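Local coordinates for protein RNA-dependent RNA polymerase (Farallon virus, PDB 6DX5) that carries at its N-terminal end a viral OTU cysteine protease domain with deubiquitinase character, the full-length protein being probably an RNA-directed RNA polymerase, at residues F166-V169 / H174-A177. Residues are numbered along the deposited sequence; the frame is centred on the assembly and turned at random.
Sequences FNIV and HFDA
Val169 and Asp176 sit side by side on one face of a beta hairpin in the OTU-like protease domain, their side chains pointing the same way with Val169 CG1 3.7 Å from Asp176 CB. They form an antiparallel hydrogen-bonded pair: Val169 N donates to Asp176 O at 3.0 Å, and Asp176 N to Val169 O at 2.9 Å. The second bond is the straighter, at 160° about the hydrogen. Val169 O also receives a CA-H...O contact from Phe175, so two neighbouring residues converge on one carbonyl. CG1 of Val169 stands between the backbone N and the carbonyl carbon (chi1 59°), which brings this methyl over to the CB of Asp176.

On the other face, the side chains of Ile168 and Phe175 meet at an oblique angle. CG2, the branch of Ile168 anti to its backbone N, reaches the ring edge close to the ring plane, 3.8 Å from Phe175 CD1. Phe38, from helix 37-47, touches Ile168 and meets Phe175 edge-to-face, so the helix packs against this side of the hairpin.

The carboxylate of Asp176 turns away from Val169 towards polar partners. OD1 forms a salt bridge with Arg28 on strand 26-29, while OD2 accepts from Val31 N as well as from His174. These contacts should restrict the carboxylate's rotation. From two residues earlier on the same strand, His174 NE2 approaches Asp176 OD2 from above the carboxylate plane, at 2.8 Å and 52° out of it.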
ATOM      1  N   PHE A 166       9.308  13.605  10.036  1.00 26.26           N
ATOM      2  CA  PHE A 166      10.362  12.629  10.282  1.00 21.46           C
ATOM      3  C   PHE A 166      10.458  11.794   9.026  1.00 22.43           C
ATOM      4  O   PHE A 166       9.469  11.188   8.614  1.00 24.19           O
ATOM      5  CB  PHE A 166      10.029  11.802  11.522  1.00 21.33           C
ATOM      6  CG  PHE A 166       9.944  12.645  12.767  1.00 26.20           C
ATOM      7  CD1 PHE A 166      11.099  12.994  13.447  1.00 25.17           C
ATOM      8  CD2 PHE A 166       8.739  13.211  13.152  1.00 22.17           C
ATOM      9  CE1 PHE A 166      11.066  13.827  14.556  1.00 30.60           C
ATOM     10  CE2 PHE A 166       8.665  14.026  14.266  1.00 21.86           C
ATOM     11  CZ  PHE A 166       9.820  14.343  14.985  1.00 31.42           C
ATOM     12  N   ASN A 167      11.620  11.805   8.388  1.00 18.75           N
ATOM     13  CA  ASN A 167      11.778  11.230   7.053  1.00 21.19           C
ATOM     14  C   ASN A 167      12.535   9.917   7.198  1.00 26.16           C
ATOM     15  O   ASN A 167      13.622   9.873   7.816  1.00 22.38           O
ATOM     16  CB  ASN A 167      12.552  12.183   6.118  1.00 20.29           C
ATOM     17  CG  ASN A 167      11.727  13.366   5.673  1.00 30.47           C
ATOM     18  OD1 ASN A 167      10.942  13.274   4.715  1.00 24.69           O
ATOM     19  ND2 ASN A 167      11.861  14.481   6.393  1.00 22.04           N
ATOM     20  N   ILE A 168      12.002   8.860   6.601  1.00 22.28           N
ATOM     21  CA  ILE A 168      12.618   7.546   6.708  1.00 19.48           C
ATOM     22  C   ILE A 168      12.763   7.009   5.304  1.00 23.33           C
ATOM     23  O   ILE A 168      11.889   7.241   4.468  1.00 22.03           O
ATOM     24  CB  ILE A 168      11.749   6.658   7.610  1.00 28.78           C
ATOM     25  CG1 ILE A 168      11.762   7.268   9.032  1.00 25.20           C
ATOM     26  CG2 ILE A 168      12.172   5.188   7.559  1.00 27.93           C
ATOM     27  CD1 ILE A 168      11.196   6.411  10.054  1.00 30.78           C
ATOM     28  N   VAL A 169      13.904   6.369   5.005  1.00 24.66           N
ATOM     29  CA  VAL A 169      14.105   5.785   3.685  1.00 25.08           C
ATOM     30  C   VAL A 169      13.924   4.286   3.825  1.00 27.88           C
ATOM     31  O   VAL A 169      14.300   3.697   4.841  1.00 27.88           O
ATOM     32  CB  VAL A 169      15.493   6.129   3.112  1.00 19.73           C
ATOM     33  CG1 VAL A 169      16.613   5.615   4.035  1.00 20.40           C
ATOM     34  CG2 VAL A 169      15.691   5.535   1.728  1.00 18.67           C
ATOM     35  N   HIS A 174      14.482  -2.991   4.279  1.00 30.71           N
ATOM     36  CA  HIS A 174      15.262  -2.296   5.287  1.00 28.73           C
ATOM     37  C   HIS A 174      14.908  -0.809   5.378  1.00 25.55           C
ATOM     38  O   HIS A 174      14.823  -0.121   4.368  1.00 28.22           O
ATOM     39  CB  HIS A 174      16.782  -2.463   5.020  1.00 23.54           C
ATOM     40  CG  HIS A 174      17.608  -1.870   6.109  1.00 34.37           C
ATOM     41  ND1 HIS A 174      17.618  -2.383   7.383  1.00 34.24           N
ATOM     42  CD2 HIS A 174      18.305  -0.707   6.175  1.00 36.19           C
ATOM     43  CE1 HIS A 174      18.359  -1.609   8.171  1.00 33.50           C
ATOM     44  NE2 HIS A 174      18.785  -0.580   7.462  1.00 31.74           N
ATOM     45  N   PHE A 175      14.806  -0.293   6.606  1.00 22.01           N
ATOM     46  CA  PHE A 175      14.540   1.123   6.854  1.00 20.36           C
ATOM     47  C   PHE A 175      15.763   1.777   7.488  1.00 19.41           C
ATOM     48  O   PHE A 175      16.370   1.197   8.391  1.00 25.32           O
ATOM     49  CB  PHE A 175      13.340   1.330   7.808  1.00 18.09           C
ATOM     50  CG  PHE A 175      12.012   0.797   7.290  1.00 21.64           C
ATOM     51  CD1 PHE A 175      11.097   1.661   6.667  1.00 24.45           C
ATOM     52  CD2 PHE A 175      11.620  -0.525   7.526  1.00 23.47           C
ATOM     53  CE1 PHE A 175       9.827   1.219   6.236  1.00 22.11           C
ATOM     54  CE2 PHE A 175      10.350  -1.013   7.076  1.00 20.66           C
ATOM     55  CZ  PHE A 175       9.446  -0.127   6.430  1.00 20.49           C
ATOM     56  N   ASP A 176      16.120   2.997   7.036  1.00 19.67           N
ATOM     57  CA  ASP A 176      17.110   3.853   7.715  1.00 17.33           C
ATOM     58  C   ASP A 176      16.496   5.242   7.963  1.00 20.77           C
ATOM     59  O   ASP A 176      15.433   5.582   7.410  1.00 20.18           O
ATOM     60  CB  ASP A 176      18.406   3.997   6.879  1.00 19.10           C
ATOM     61  CG  ASP A 176      19.269   2.730   6.870  1.00 33.92           C
ATOM     62  OD1 ASP A 176      19.849   2.420   5.778  1.00 39.15           O
ATOM     63  OD2 ASP A 176      19.440   2.067   7.969  1.00 29.58           O
ATOM     64  N   ALA A 177      17.196   6.080   8.754  1.00 16.99           N
ATOM     65  CA  ALA A 177      16.724   7.437   9.042  1.00 22.38           C
ATOM     66  C   ALA A 177      17.275   8.415   8.016  1.00 23.95           C
ATOM     67  O   ALA A 177      18.338   8.171   7.437  1.00 21.81           O
ATOM     68  CB  ALA A 177      17.146   7.857  10.448  1.00 18.04           C
TER